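Local coordinates for anabena Tic22 (Anabaena sp., PDB 4EV1), which probably acts as a chaperone in protein transport, as a member of the Tic22-like family linked to thylakoids, at residues Gln5-Lys10 with Gly191-Leu196; Gly86-Gln91 with Phe104-Val109; Gln174-Pro177 with Lys181-Ile184; Ala137-Phe140 with Gly145-Pro148. All coordinates share one frame; numbering follows the deposited sequence.

Interaction 1: Gln5-Lys10 with Gly191-Leu196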
# COMPACT_ATOMS: atom_id res chain seq x y z
N GLN A 5 -14.91 -5.64 8.14
CA GLN A 5 -15.19 -4.22 8.01
C GLN A 5 -14.15 -3.37 8.75
O GLN A 5 -13.73 -2.33 8.24
CB GLN A 5 -16.61 -3.86 8.46
CG GLN A 5 -16.93 -2.36 8.29
CD GLN A 5 -16.85 -1.87 6.83
OE1 GLN A 5 -17.12 -2.63 5.87
NE2 GLN A 5 -16.45 -0.61 6.66
N GLN A 6 -13.72 -3.81 9.92
CA GLN A 6 -12.67 -3.09 10.63
C GLN A 6 -11.35 -3.09 9.87
O GLN A 6 -10.66 -2.07 9.86
CB GLN A 6 -12.45 -3.69 12.02
CG GLN A 6 -13.60 -3.37 12.97
CD GLN A 6 -13.51 -4.14 14.28
OE1 GLN A 6 -13.27 -5.35 14.30
NE2 GLN A 6 -13.69 -3.44 15.39
N ILE A 7 -10.96 -4.23 9.30
CA ILE A 7 -9.74 -4.35 8.51
C ILE A 7 -9.84 -3.43 7.28
O ILE A 7 -8.91 -2.69 7.00
CB ILE A 7 -9.46 -5.82 8.10
CG1 ILE A 7 -9.15 -6.66 9.34
CG2 ILE A 7 -8.33 -5.91 7.14
CD1 ILE A 7 -8.76 -8.11 9.04
N LYS A 8 -11.00 -3.44 6.59
CA LYS A 8 -11.19 -2.56 5.44
C LYS A 8 -10.99 -1.09 5.82
O LYS A 8 -10.31 -0.36 5.12
CB LYS A 8 -12.55 -2.78 4.75
CG LYS A 8 -13.02 -1.60 3.88
CD LYS A 8 -14.23 -1.92 3.06
CE LYS A 8 -14.54 -0.87 1.98
NZ LYS A 8 -14.66 0.52 2.51
N GLU A 9 -11.53 -0.66 6.96
CA GLU A 9 -11.44 0.75 7.34
C GLU A 9 -10.02 1.18 7.70
O GLU A 9 -9.68 2.33 7.52
CB GLU A 9 -12.35 1.05 8.53
CG GLU A 9 -13.81 1.03 8.20
CD GLU A 9 -14.69 1.12 9.46
OE1 GLU A 9 -14.18 1.58 10.52
OE2 GLU A 9 -15.88 0.73 9.37
N LYS A 10 -9.21 0.24 8.21
CA LYS A 10 -7.80 0.51 8.49
C LYS A 10 -7.05 0.65 7.17
O LYS A 10 -6.30 1.59 6.97
CB LYS A 10 -7.17 -0.60 9.35
CG LYS A 10 -7.64 -0.59 10.84
CD LYS A 10 -6.82 -1.53 11.66
CE LYS A 10 -7.29 -1.59 13.09
NZ LYS A 10 -7.25 -0.25 13.70
N GLY A 191 2.15 -9.24 5.36
CA GLY A 191 2.40 -9.80 6.70
C GLY A 191 1.55 -9.16 7.80
O GLY A 191 1.00 -9.86 8.65
N VAL A 192 1.48 -7.83 7.79
CA VAL A 192 0.62 -7.08 8.69
C VAL A 192 -0.83 -7.53 8.48
O VAL A 192 -1.52 -7.88 9.43
CB VAL A 192 0.75 -5.58 8.46
CG1 VAL A 192 -0.37 -4.78 9.18
CG2 VAL A 192 2.12 -5.08 8.89
N LEU A 193 -1.29 -7.56 7.24
CA LEU A 193 -2.69 -7.94 6.99
C LEU A 193 -3.02 -9.36 7.56
O LEU A 193 -4.06 -9.56 8.20
CB LEU A 193 -3.00 -7.81 5.49
CG LEU A 193 -4.44 -8.14 5.08
CD1 LEU A 193 -5.42 -7.08 5.61
CD2 LEU A 193 -4.52 -8.27 3.57
N GLN A 194 -2.12 -10.32 7.37
CA GLN A 194 -2.35 -11.68 7.86
C GLN A 194 -2.39 -11.70 9.40
O GLN A 194 -3.20 -12.42 10.01
CB GLN A 194 -1.39 -12.71 7.23
CG GLN A 194 -0.00 -12.78 7.82
CD GLN A 194 0.85 -13.93 7.27
OE1 GLN A 194 0.36 -15.06 7.08
NE2 GLN A 194 2.14 -13.65 7.03
N THR A 195 -1.57 -10.86 10.03
CA THR A 195 -1.69 -10.66 11.49
C THR A 195 -3.05 -10.11 11.89
O THR A 195 -3.69 -10.63 12.84
CB THR A 195 -0.61 -9.72 12.07
OG1 THR A 195 0.70 -10.23 11.77
CG2 THR A 195 -0.81 -9.55 13.60
N LEU A 196 -3.52 -9.08 11.20
CA LEU A 196 -4.84 -8.49 11.53
C LEU A 196 -5.99 -9.50 11.27
O LEU A 196 -7.01 -9.46 11.93
CB LEU A 196 -5.10 -7.21 10.74
CG LEU A 196 -4.09 -6.06 10.88
CD1 LEU A 196 -4.42 -4.98 9.88
CD2 LEU A 196 -4.10 -5.51 12.26
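In the helix that sets L193 and L196 against I7, the carbonyl oxygen of G191 is gripped twice by T195. The backbone N of T195 makes the ordinary helix bond, 3.1 Å from G191 O. T195 OG1 adds a second bond, 3.2 Å to the same G191 O. The two donors reach it from opposite faces of the carbonyl plane. The contact itself is helix-on-helix packing within the Tic22 fold. It joins helix 4-11, near the N-terminus, to helix 189-198, and I7 carries it from the first side. Its CG2 methyl meets L193 CD1 at 3.5 Å, tighter than usual for two carbons, and the two side chains cross at about a right angle. L193 has CG anti to the backbone N (chi1 -178°), which swings CD1 round to I7. The longer branch of I7 reaches L196. There I7 CD1 lies 4.1 Å from L196 CB and 3.6 Å from L196 O. That oxygen is buried by the contact and has no polar partner in the model. Y89 of helix 85-94 touches both I7 and L193, while L2 packs on I7 and L196. K10 also turns toward the second helix, but its NZ bonds to the carbonyl oxygens of N205 and V207. Q5 and E9 lie one helical turn apart, away from the interface. Q5 NE2 donates to E9 OE2 over 3.1 Å. E9 OE2 accepts with its anti lone pair and lies almost in the amide plane of Q5.

Interaction 2: Gly86-Gln91 with Phe104-Val109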
# COMPACT_ATOMS: atom_id res chain seq x y z
N GLY A 86 -8.62 -0.47 1.15
CA GLY A 86 -9.64 -1.40 1.66
C GLY A 86 -10.70 -1.78 0.67
O GLY A 86 -11.20 -2.91 0.69
N VAL A 87 -11.01 -0.89 -0.27
CA VAL A 87 -11.93 -1.20 -1.35
C VAL A 87 -11.37 -2.28 -2.26
O VAL A 87 -12.05 -3.22 -2.64
CB VAL A 87 -12.25 0.06 -2.17
CG1 VAL A 87 -13.14 -0.28 -3.36
CG2 VAL A 87 -12.95 1.12 -1.26
N ILE A 88 -10.10 -2.16 -2.63
CA ILE A 88 -9.43 -3.19 -3.39
C ILE A 88 -9.34 -4.51 -2.63
O ILE A 88 -9.62 -5.56 -3.19
CB ILE A 88 -8.02 -2.70 -3.84
CG1 ILE A 88 -8.17 -1.50 -4.79
CG2 ILE A 88 -7.25 -3.82 -4.55
CD1 ILE A 88 -6.84 -0.90 -5.22
N TYR A 89 -8.92 -4.46 -1.37
CA TYR A 89 -8.89 -5.64 -0.49
C TYR A 89 -10.28 -6.34 -0.51
O TYR A 89 -10.39 -7.53 -0.83
CB TYR A 89 -8.57 -5.20 0.95
CG TYR A 89 -8.69 -6.32 1.98
CD1 TYR A 89 -7.79 -7.38 1.99
CD2 TYR A 89 -9.71 -6.31 2.93
CE1 TYR A 89 -7.91 -8.42 2.94
CE2 TYR A 89 -9.84 -7.32 3.86
CZ TYR A 89 -8.93 -8.36 3.88
OH TYR A 89 -9.07 -9.36 4.83
N GLN A 90 -11.32 -5.57 -0.22
CA GLN A 90 -12.68 -6.10 -0.17
C GLN A 90 -13.10 -6.71 -1.49
O GLN A 90 -13.63 -7.82 -1.54
CB GLN A 90 -13.64 -4.99 0.28
CG GLN A 90 -15.10 -5.42 0.35
CD GLN A 90 -15.99 -4.26 0.69
OE1 GLN A 90 -16.24 -3.36 -0.14
NE2 GLN A 90 -16.46 -4.24 1.92
N GLN A 91 -12.81 -6.01 -2.58
CA GLN A 91 -13.14 -6.53 -3.88
C GLN A 91 -12.45 -7.89 -4.13
O GLN A 91 -13.06 -8.84 -4.65
CB GLN A 91 -12.80 -5.53 -4.97
CG GLN A 91 -13.13 -6.08 -6.34
CD GLN A 91 -13.02 -5.09 -7.45
OE1 GLN A 91 -13.48 -3.95 -7.35
NE2 GLN A 91 -12.42 -5.52 -8.55
N PHE A 104 -4.72 -7.51 -9.10
CA PHE A 104 -3.93 -6.29 -8.99
C PHE A 104 -2.48 -6.63 -8.63
O PHE A 104 -2.21 -7.43 -7.70
CB PHE A 104 -4.47 -5.39 -7.88
CG PHE A 104 -5.87 -4.96 -8.06
CD1 PHE A 104 -6.93 -5.82 -7.78
CD2 PHE A 104 -6.16 -3.65 -8.47
CE1 PHE A 104 -8.26 -5.39 -7.94
CE2 PHE A 104 -7.46 -3.23 -8.63
CZ PHE A 104 -8.51 -4.10 -8.37
N ALA A 105 -1.54 -6.02 -9.34
CA ALA A 105 -0.12 -6.07 -9.00
C ALA A 105 0.23 -4.73 -8.38
O ALA A 105 -0.20 -3.71 -8.93
CB ALA A 105 0.70 -6.30 -10.25
N PHE A 106 0.89 -4.72 -7.22
CA PHE A 106 1.21 -3.46 -6.51
C PHE A 106 2.68 -3.02 -6.66
O PHE A 106 3.58 -3.78 -6.35
CB PHE A 106 0.86 -3.56 -5.02
CG PHE A 106 -0.61 -3.66 -4.74
CD1 PHE A 106 -1.28 -4.85 -4.93
CD2 PHE A 106 -1.33 -2.57 -4.27
CE1 PHE A 106 -2.64 -4.96 -4.66
CE2 PHE A 106 -2.68 -2.69 -4.01
CZ PHE A 106 -3.32 -3.89 -4.23
N LYS A 107 2.88 -1.79 -7.11
CA LYS A 107 4.22 -1.18 -7.26
C LYS A 107 4.54 -0.28 -6.09
O LYS A 107 3.93 0.81 -5.94
CB LYS A 107 4.28 -0.38 -8.57
CG LYS A 107 5.60 0.37 -8.88
CD LYS A 107 6.81 -0.52 -8.97
CE LYS A 107 8.08 0.26 -9.33
NZ LYS A 107 8.20 1.52 -8.52
N PRO A 108 5.50 -0.72 -5.24
CA PRO A 108 5.90 0.13 -4.14
C PRO A 108 6.77 1.28 -4.65
O PRO A 108 7.28 1.21 -5.76
CB PRO A 108 6.71 -0.78 -3.23
CG PRO A 108 7.17 -1.94 -4.08
CD PRO A 108 6.28 -1.98 -5.31
N VAL A 109 6.91 2.32 -3.85
CA VAL A 109 7.72 3.50 -4.22
C VAL A 109 9.18 3.11 -4.13
O VAL A 109 9.60 2.50 -3.15
CB VAL A 109 7.40 4.67 -3.29
CG1 VAL A 109 8.34 5.87 -3.57
CG2 VAL A 109 5.93 5.05 -3.43
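I88 lays its CG2 methyl over one face of the F104 ring. The methyl stands 3.7 Å from the F104 ring centroid and only 7° off the ring normal, so this is a centred CH-pi contact. A chi1 of -63° sets CG1 of I88 beside the backbone N and leaves CG2 anti to it, over the ring. The same I88 CG2 touches F106 CZ at 3.9 Å, this time at the ring edge. One methyl therefore meets a face and an edge from two aromatic residues on the same side of the strand. Q91 reaches F104 from another side: its extended chain brings NE2 to the ring edge, 4.2 Å from F104 CZ. With an alanine at F104 the I88 methyl would probably lose the ring under it, keeping only the F106 edge, and a gap would open beside Q91. This is helix-on-sheet packing, with helix 85-94 running roughly antiparallel to strand 102-107 (149° between the short segments). Strand 102-107 pairs with the parallel strand 43-48 of a mixed sheet, whose T45 and A47 touch F104 and F106. Strand 15-20 joins the same cluster through I16, against I88 and F106, and L18, against F104. Helix 4-11 packs on Y89, V87 and Q90 of the helix.

Interaction 3: Gln174-Pro177 with Lys181-Ile184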
# COMPACT_ATOMS: atom_id res chain seq x y z
N GLN A 174 12.17 11.27 17.69
CA GLN A 174 11.48 11.72 18.92
C GLN A 174 11.65 10.75 20.10
O GLN A 174 11.58 11.16 21.25
CB GLN A 174 9.99 11.94 18.69
CG GLN A 174 9.64 13.13 17.80
CD GLN A 174 8.20 13.11 17.31
OE1 GLN A 174 7.26 13.02 18.10
NE2 GLN A 174 8.02 13.19 16.00
N VAL A 175 11.84 9.47 19.79
CA VAL A 175 11.92 8.42 20.81
C VAL A 175 13.37 8.17 21.26
O VAL A 175 13.62 7.73 22.38
CB VAL A 175 11.30 7.10 20.26
CG1 VAL A 175 11.53 5.94 21.22
CG2 VAL A 175 9.82 7.28 20.00
N LYS A 176 14.32 8.46 20.38
CA LYS A 176 15.70 8.00 20.55
C LYS A 176 16.45 8.60 21.76
O LYS A 176 17.22 7.89 22.40
CB LYS A 176 16.52 8.22 19.27
CG LYS A 176 17.29 6.99 18.79
CD LYS A 176 18.09 7.33 17.53
CE LYS A 176 19.37 6.50 17.38
NZ LYS A 176 19.21 5.42 16.36
N PRO A 177 16.21 9.89 22.09
CA PRO A 177 16.88 10.43 23.28
C PRO A 177 16.66 9.58 24.55
O PRO A 177 17.61 9.18 25.22
CB PRO A 177 16.25 11.82 23.42
CG PRO A 177 15.96 12.24 22.03
CD PRO A 177 15.52 10.95 21.33
N LYS A 181 18.36 2.69 22.20
CA LYS A 181 18.29 1.46 21.42
C LYS A 181 17.10 1.40 20.44
O LYS A 181 16.93 0.40 19.72
CB LYS A 181 18.22 0.26 22.37
CG LYS A 181 19.53 0.00 23.14
CD LYS A 181 19.35 -0.82 24.41
CE LYS A 181 19.86 -2.26 24.28
NZ LYS A 181 19.27 -2.96 23.11
N ALA A 182 16.27 2.44 20.41
CA ALA A 182 15.10 2.47 19.50
C ALA A 182 15.48 2.24 18.03
O ALA A 182 16.55 2.63 17.58
CB ALA A 182 14.31 3.77 19.65
N ASP A 183 14.61 1.55 17.29
CA ASP A 183 14.88 1.32 15.89
C ASP A 183 13.60 1.26 15.07
O ASP A 183 12.49 1.32 15.61
CB ASP A 183 15.70 0.05 15.69
CG ASP A 183 14.89 -1.21 15.83
OD1 ASP A 183 13.79 -1.18 16.41
OD2 ASP A 183 15.36 -2.27 15.36
N ILE A 184 13.78 1.14 13.76
CA ILE A 184 12.66 0.96 12.84
C ILE A 184 12.65 -0.49 12.36
O ILE A 184 13.64 -0.94 11.80
CB ILE A 184 12.78 1.88 11.62
CG1 ILE A 184 12.93 3.34 12.06
CG2 ILE A 184 11.55 1.69 10.70
CD1 ILE A 184 13.19 4.33 10.91
O HOH W 1 19.20 3.47 18.16
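K181 leads into A182, the residue that meets V175 and K176. The CB of K181 points away from them. A182 follows and does most of the touching. Its CB points toward the end of helix 165-175 and meets V175 CG1 at 3.9 Å. V175 has CG1 anti to the backbone N (chi1 172°), which places that methyl against the alanine. Both residues are buried, and this methyl-to-methyl touch is the apolar part of the contact. K176 borders it with its aliphatic chain, K176 CG lying 4.5 Å from A182 CB. The carbonyl of A182 is served by solvent. A water donates to A182 O at 2.8 Å and accepts from K176 NZ at 2.7 Å. K176 NZ and A182 O stay 4.0 Å apart, so water links them where a direct bond does not. The lysine chain bends at its last torsion (chi4 103°), which directs NZ to that water. This is an alpha-to-beta connection: a short loop leads from helix 165-175 into strand 183-188, which pairs antiparallel with strand 134-139. D183 is the first residue of that strand. Its CB points away from the helix end. Its carboxylate forms a salt bridge with R139 of the partner strand, and the backbones of D183 and R139 are also hydrogen-bonded. I184 comes next and is buried. Its side chain packs on A168, Q169 and L172 of helix 165-175, and L172 touches A182 as well.

Interaction 4: Ala137-Phe140 with Gly145-Pro148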
# COMPACT_ATOMS: atom_id res chain seq x y z
N ALA A 137 7.86 0.42 11.24
CA ALA A 137 7.28 0.61 12.56
C ALA A 137 8.41 0.86 13.53
O ALA A 137 9.43 0.14 13.52
CB ALA A 137 6.45 -0.63 12.96
N VAL A 138 8.23 1.88 14.36
CA VAL A 138 9.25 2.25 15.34
C VAL A 138 9.11 1.42 16.60
O VAL A 138 8.01 1.23 17.10
CB VAL A 138 9.18 3.73 15.66
CG1 VAL A 138 10.15 4.12 16.82
CG2 VAL A 138 9.49 4.50 14.39
N ARG A 139 10.23 0.92 17.10
CA ARG A 139 10.21 0.10 18.31
C ARG A 139 11.11 0.73 19.32
O ARG A 139 12.10 1.37 18.96
CB ARG A 139 10.72 -1.31 18.04
CG ARG A 139 10.00 -2.05 16.94
CD ARG A 139 10.52 -3.47 16.86
NE ARG A 139 11.82 -3.55 16.23
CZ ARG A 139 12.36 -4.67 15.75
NH1 ARG A 139 11.71 -5.83 15.83
NH2 ARG A 139 13.56 -4.63 15.17
N PHE A 140 10.78 0.54 20.59
CA PHE A 140 11.64 0.99 21.69
C PHE A 140 13.05 0.34 21.61
O PHE A 140 14.06 0.98 21.95
CB PHE A 140 10.97 0.70 23.04
CG PHE A 140 9.76 1.56 23.32
CD1 PHE A 140 9.90 2.92 23.60
CD2 PHE A 140 8.49 1.02 23.31
CE1 PHE A 140 8.79 3.72 23.82
CE2 PHE A 140 7.38 1.82 23.54
CZ PHE A 140 7.52 3.16 23.81
N GLY A 145 8.57 -3.34 22.52
CA GLY A 145 7.27 -3.13 21.87
C GLY A 145 7.26 -1.98 20.88
O GLY A 145 8.25 -1.24 20.76
N TYR A 146 6.14 -1.84 20.18
CA TYR A 146 5.94 -0.76 19.22
C TYR A 146 5.58 0.50 19.97
O TYR A 146 4.75 0.45 20.89
CB TYR A 146 4.83 -1.13 18.22
CG TYR A 146 5.24 -2.34 17.49
CD1 TYR A 146 6.16 -2.25 16.47
CD2 TYR A 146 4.80 -3.60 17.88
CE1 TYR A 146 6.60 -3.37 15.82
CE2 TYR A 146 5.25 -4.73 17.24
CZ TYR A 146 6.15 -4.61 16.21
OH TYR A 146 6.61 -5.71 15.55
N VAL A 147 6.21 1.61 19.57
CA VAL A 147 5.98 2.92 20.16
C VAL A 147 4.63 3.46 19.69
O VAL A 147 4.40 3.55 18.48
CB VAL A 147 7.09 3.95 19.76
CG1 VAL A 147 6.75 5.35 20.27
CG2 VAL A 147 8.45 3.53 20.27
N PRO A 148 3.74 3.79 20.63
CA PRO A 148 2.47 4.45 20.30
C PRO A 148 2.61 5.97 20.19
O PRO A 148 3.61 6.54 20.63
CB PRO A 148 1.55 4.08 21.47
CG PRO A 148 2.39 3.31 22.47
CD PRO A 148 3.82 3.45 22.07
O HOH W 2 5.35 2.27 16.45
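V147 sets its CG2 methyl over one face of the F140 ring. That methyl lies 3.5 Å from the F140 ring centroid and 8° off the ring normal, a CH-pi contact over the middle of the face. F140 holds its ring there with CG anti to its carbonyl carbon (chi1 -70°). V147 CG2 also meets V138 CG1 at 3.9 Å, and the two valines cross obliquely. P148 adds CD beside F140 CZ. Were F140 an alanine, the V147 methyl would probably lose the ring face beneath it and P148 CD its neighbour. Next to this core the Y146 ring lies against A137 CB, 3.9 Å from Y146 CD1, and alongside the R139 chain, with R139 CG 3.8 Å from Y146 CE1. R139 and Y146 run side by side and point the same way. Their polar ends go to strand 183-188: the guanidinium to D183 and the hydroxyl to Q185. The backbone supplies the polar edge. V147 N donates to V138 O at 3.1 Å. F140 N donates to G145 O, also 3.1 Å, with the donor nearly along the C=O axis. V138 O takes a second bond, from a water 2.9 Å away that also donates to V147 O. The two backbone bonds flank R139 and Y146, which are thus a non-hydrogen-bonded pair. This single antiparallel bridge closes a short hairpin-like loop at the end of strand 134-139, before the chain enters strand 149-151.

How the interactions relate
Interactions 1 and 2 are neighbours: Y89 of helix 85-94, in interaction 2, packs on I7 and L193 of interaction 1. Both are carried by apolar side chains, helix on helix in the buried interaction 1 and helix on sheet in interaction 2, partly buried and nearest the chain's centre. Interactions 3 and 4 lie farther out, 9 Å apart between centres, on the paired strands 134-139 and 183-188. Interaction 3 still buries V175 and A182; interaction 4 is partly buried. They touch through V175 with V147 and through an arginine-aspartate salt bridge. Both use bridging water, and interaction 4 alone has backbone hydrogen bonds between its segments. Strand 183-188 runs on into helix 189-198, linking interactions 3 and 1.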